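Local coordinates for protein cytosine deaminase (Klebsiella pneumoniae, PDB 4R85) that probably catalyses the hydrolytic deamination of cytosine and 5-methylcytosine at an iron(II) site in an amidohydrolase-fold barrel, at residues L341-C344 with L345-T349; S393-G397 with K398-Q402. All blocks are in the same frame, centred on the assembly; numbering follows the deposited sequence.

From the N terminus, the chain passes through the amidohydrolase barrel and reaches interaction 1 (341-349) first, where the end of helix 338-342 turns through a 3-10 segment toward helix 350-355. Strand 372-375 and helix 380-386 follow, and interaction 2 (393-402) then closes the hairpin of strands 390-395 and 398-403. The two contacts lie in series, neither nested nor crossed, with centres about 22 Å apart and nearest atoms about 12 Å apart. Interaction 1 sits among helices 322-332 and 380-386 and strand 47-57; interaction 2 pairs strands 390-395 and 398-403, which strand 372-375 links to strand 47-57 of the barrel sheet, and Q402 carries the sheet on into the second subunit.

Interaction 1 (L341-C344 with L345-T349); sequences LQRC and LDFVT
Two backbone bonds form the 3-10 turn in which R343 meets D346 and C344 meets F347: D346 N donates to R343 O (3.1 Å) and F347 N to C344 O (3.2 Å). Around this turn, the R343 side chain doubles back through bends at chi2 and chi3 and presents NE and NH1 side-on to a single carboxylate oxygen of D346. NE lies 2.9 Å from OD2 of D346 and approaches from above the carboxylate plane, whereas NH1 uses the anti lone pair of that oxygen. Both bonds are bent, and the guanidinium and carboxylate planes stand 74° apart. F347 CZ lies over one face of the R343 guanidinium, offset toward the rim of that group, 3.6 Å from R343 CZ, with the two planes inclined by 41°. Further on, L345 O accepts from both V348 N and T349 OG1, which reach it from opposite faces of its plane. The salt bridge continues outward at both ends, R343 NH2 to D297 and D346 OD1 to R9. This alternation of charges probably favours the ionised forms of R343 and D346 and restrains the guanidinium beside the buried F347 ring.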
# COMPACT_ATOMS: atom_id res chain seq x y z
N LEU A 341 15.54 -1.64 3.08
CA LEU A 341 15.18 -1.11 1.76
C LEU A 341 16.20 -1.45 0.66
O LEU A 341 15.83 -1.62 -0.50
CB LEU A 341 14.93 0.40 1.83
CG LEU A 341 13.60 0.76 2.52
CD1 LEU A 341 13.48 2.25 2.78
CD2 LEU A 341 12.42 0.27 1.70
N GLN A 342 17.48 -1.55 1.03
CA GLN A 342 18.52 -1.89 0.06
C GLN A 342 18.45 -3.33 -0.48
O GLN A 342 19.06 -3.62 -1.51
CB GLN A 342 19.91 -1.63 0.65
CG GLN A 342 20.31 -0.17 0.63
CD GLN A 342 21.81 0.01 0.55
OE1 GLN A 342 22.31 0.82 -0.23
NE2 GLN A 342 22.54 -0.77 1.35
N ARG A 343 17.75 -4.22 0.22
CA ARG A 343 17.62 -5.61 -0.21
C ARG A 343 16.17 -6.11 -0.22
O ARG A 343 15.93 -7.32 -0.23
CB ARG A 343 18.49 -6.55 0.66
CG ARG A 343 18.34 -6.39 2.19
CD ARG A 343 17.00 -6.89 2.74
NE ARG A 343 16.81 -8.33 2.53
CZ ARG A 343 16.63 -9.21 3.50
NH1 ARG A 343 16.49 -10.50 3.21
NH2 ARG A 343 16.58 -8.80 4.77
N CYS A 344 15.21 -5.19 -0.20
CA CYS A 344 13.80 -5.59 -0.04
C CYS A 344 13.26 -6.43 -1.19
O CYS A 344 12.26 -7.14 -1.03
CB CYS A 344 12.90 -4.37 0.18
SG CYS A 344 12.81 -3.24 -1.23
N LEU A 345 13.91 -6.38 -2.35
CA LEU A 345 13.41 -7.20 -3.46
C LEU A 345 13.57 -8.71 -3.22
O LEU A 345 12.91 -9.53 -3.88
CB LEU A 345 14.03 -6.77 -4.80
CG LEU A 345 13.51 -5.45 -5.38
CD1 LEU A 345 14.19 -5.11 -6.71
CD2 LEU A 345 11.98 -5.47 -5.54
N ASP A 346 14.43 -9.07 -2.26
CA ASP A 346 14.55 -10.47 -1.81
C ASP A 346 13.18 -11.11 -1.54
O ASP A 346 12.97 -12.29 -1.84
CB ASP A 346 15.33 -10.56 -0.49
CG ASP A 346 16.82 -10.31 -0.65
OD1 ASP A 346 17.34 -10.24 -1.79
OD2 ASP A 346 17.48 -10.21 0.41
N PHE A 347 12.27 -10.34 -0.96
CA PHE A 347 11.01 -10.89 -0.46
C PHE A 347 9.99 -11.22 -1.54
O PHE A 347 8.97 -11.86 -1.27
CB PHE A 347 10.40 -9.97 0.60
CG PHE A 347 11.31 -9.76 1.78
CD1 PHE A 347 11.56 -10.80 2.66
CD2 PHE A 347 11.94 -8.54 1.98
CE1 PHE A 347 12.42 -10.63 3.74
CE2 PHE A 347 12.80 -8.37 3.06
CZ PHE A 347 13.04 -9.41 3.94
N VAL A 348 10.27 -10.79 -2.77
CA VAL A 348 9.37 -11.07 -3.89
C VAL A 348 10.09 -11.67 -5.09
O VAL A 348 9.52 -11.82 -6.16
CB VAL A 348 8.61 -9.82 -4.33
CG1 VAL A 348 7.73 -9.31 -3.18
CG2 VAL A 348 9.58 -8.75 -4.79
N THR A 349 11.36 -12.02 -4.89
CA THR A 349 12.13 -12.74 -5.91
C THR A 349 12.84 -13.96 -5.30
O THR A 349 12.27 -15.05 -5.23
CB THR A 349 13.15 -11.81 -6.67
OG1 THR A 349 14.07 -11.22 -5.74
CG2 THR A 349 12.43 -10.72 -7.47

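Interaction 2 (S393-G397 with K398-Q402); sequences SIRHG and KVILQ
S393 O is held by the facing strand at two points: I400 N donates a straight bond of 2.8 Å to S393 O, and L401 N adds a weak one. In return, S393 N donates to L401 O at 3.0 Å. Nearer the turn, R395 and K398 form a hydrogen-bonded pair, with R395 N 2.9 Å from K398 O and K398 N donating back to R395 O. Between them lies the non-hydrogen-bonded pair of I394 and V399, where I394 CA approaches K398 O at 3.3 Å in a CA-H...O contact and the two side chains meet loosely through I394 CG1 and V399 CG2.

These pairings define an antiparallel beta hairpin closed by a type I' turn from R395 to K398. A classic beta bulge interrupts it, with I400 and L401 both facing S393. The extra residue, I400, has chi1 at 64°, which puts CG1 between its backbone N and carbonyl carbon; CG1 then lies 3.5 Å from S393 O, and CD1 runs on to 3.8 Å from R395 CB. L401 CB packs at 3.8 Å against S393 CB.

Within the turn, H396 has its ring face over R395 CG, and its CE1 overlies the rim of the R395 guanidinium. The extended R395 side chain leads away from the hairpin to A139 O, D143 and Q112. H396 N is bonded to N371, while I394 and G397 make backbone bonds to L372 and A370, joining the hairpin to strand 372-375 and the residues before it. On the outer strand, L401 rests on R107 and D108 of helix 92-108, V399 packs on P411 of the second subunit, and Q402 pairs antiparallel with a strand of that subunit, so that the sheet continues across the dimer interface.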
# COMPACT_ATOMS: atom_id res chain seq x y z
N SER A 393 9.79 -8.13 -20.17
CA SER A 393 9.81 -9.44 -19.55
C SER A 393 10.30 -10.43 -20.59
O SER A 393 9.75 -10.50 -21.69
CB SER A 393 8.42 -9.85 -19.06
OG SER A 393 8.46 -11.09 -18.38
N ILE A 394 11.35 -11.16 -20.24
CA ILE A 394 11.94 -12.14 -21.13
C ILE A 394 11.77 -13.51 -20.52
O ILE A 394 12.01 -13.71 -19.34
CB ILE A 394 13.44 -11.84 -21.37
CG1 ILE A 394 13.59 -10.48 -22.07
CG2 ILE A 394 14.09 -12.94 -22.20
CD1 ILE A 394 15.03 -10.01 -22.22
N ARG A 395 11.32 -14.46 -21.33
CA ARG A 395 11.07 -15.80 -20.84
C ARG A 395 11.57 -16.80 -21.87
O ARG A 395 11.20 -16.72 -23.03
CB ARG A 395 9.58 -16.00 -20.58
CG ARG A 395 9.21 -17.42 -20.20
CD ARG A 395 7.77 -17.48 -19.75
NE ARG A 395 7.35 -18.84 -19.49
CZ ARG A 395 7.59 -19.49 -18.36
NH1 ARG A 395 8.27 -18.90 -17.39
NH2 ARG A 395 7.15 -20.73 -18.19
N HIS A 396 12.40 -17.73 -21.42
CA HIS A 396 13.05 -18.69 -22.32
C HIS A 396 13.76 -17.99 -23.49
O HIS A 396 13.79 -18.50 -24.61
CB HIS A 396 12.05 -19.74 -22.81
CG HIS A 396 11.35 -20.47 -21.70
ND1 HIS A 396 10.15 -21.13 -21.88
CD2 HIS A 396 11.68 -20.65 -20.40
CE1 HIS A 396 9.77 -21.67 -20.74
NE2 HIS A 396 10.69 -21.40 -19.83
N GLY A 397 14.34 -16.82 -23.22
CA GLY A 397 15.13 -16.11 -24.20
C GLY A 397 14.36 -15.24 -25.18
O GLY A 397 14.95 -14.67 -26.08
N LYS A 398 13.05 -15.14 -25.00
CA LYS A 398 12.22 -14.33 -25.90
C LYS A 398 11.49 -13.25 -25.13
O LYS A 398 11.06 -13.47 -24.00
CB LYS A 398 11.19 -15.20 -26.62
CG LYS A 398 11.78 -16.32 -27.46
CD LYS A 398 10.68 -17.24 -27.97
CE LYS A 398 11.24 -18.39 -28.78
NZ LYS A 398 10.18 -19.38 -29.14
N VAL A 399 11.32 -12.08 -25.74
CA VAL A 399 10.52 -11.03 -25.11
C VAL A 399 9.04 -11.40 -25.15
O VAL A 399 8.49 -11.65 -26.22
CB VAL A 399 10.71 -9.68 -25.82
CG1 VAL A 399 9.93 -8.60 -25.09
CG2 VAL A 399 12.18 -9.32 -25.91
N ILE A 400 8.40 -11.45 -23.99
CA ILE A 400 6.98 -11.77 -23.95
C ILE A 400 6.15 -10.57 -23.51
O ILE A 400 4.92 -10.61 -23.53
CB ILE A 400 6.68 -12.98 -23.03
CG1 ILE A 400 7.03 -12.65 -21.58
CG2 ILE A 400 7.42 -14.21 -23.52
CD1 ILE A 400 6.52 -13.67 -20.58
N LEU A 401 6.84 -9.51 -23.11
CA LEU A 401 6.18 -8.25 -22.75
C LEU A 401 7.13 -7.09 -22.97
O LEU A 401 8.29 -7.14 -22.60
CB LEU A 401 5.72 -8.28 -21.29
CG LEU A 401 5.10 -7.00 -20.70
CD1 LEU A 401 4.13 -7.37 -19.59
CD2 LEU A 401 6.14 -6.00 -20.16
N GLN A 402 6.61 -6.02 -23.56
CA GLN A 402 7.36 -4.79 -23.73
C GLN A 402 6.45 -3.61 -23.44
O GLN A 402 5.40 -3.43 -24.07
CB GLN A 402 7.92 -4.70 -25.16
CG GLN A 402 8.79 -3.47 -25.39
CD GLN A 402 10.02 -3.48 -24.50
OE1 GLN A 402 10.68 -4.50 -24.35
NE2 GLN A 402 10.33 -2.33 -23.90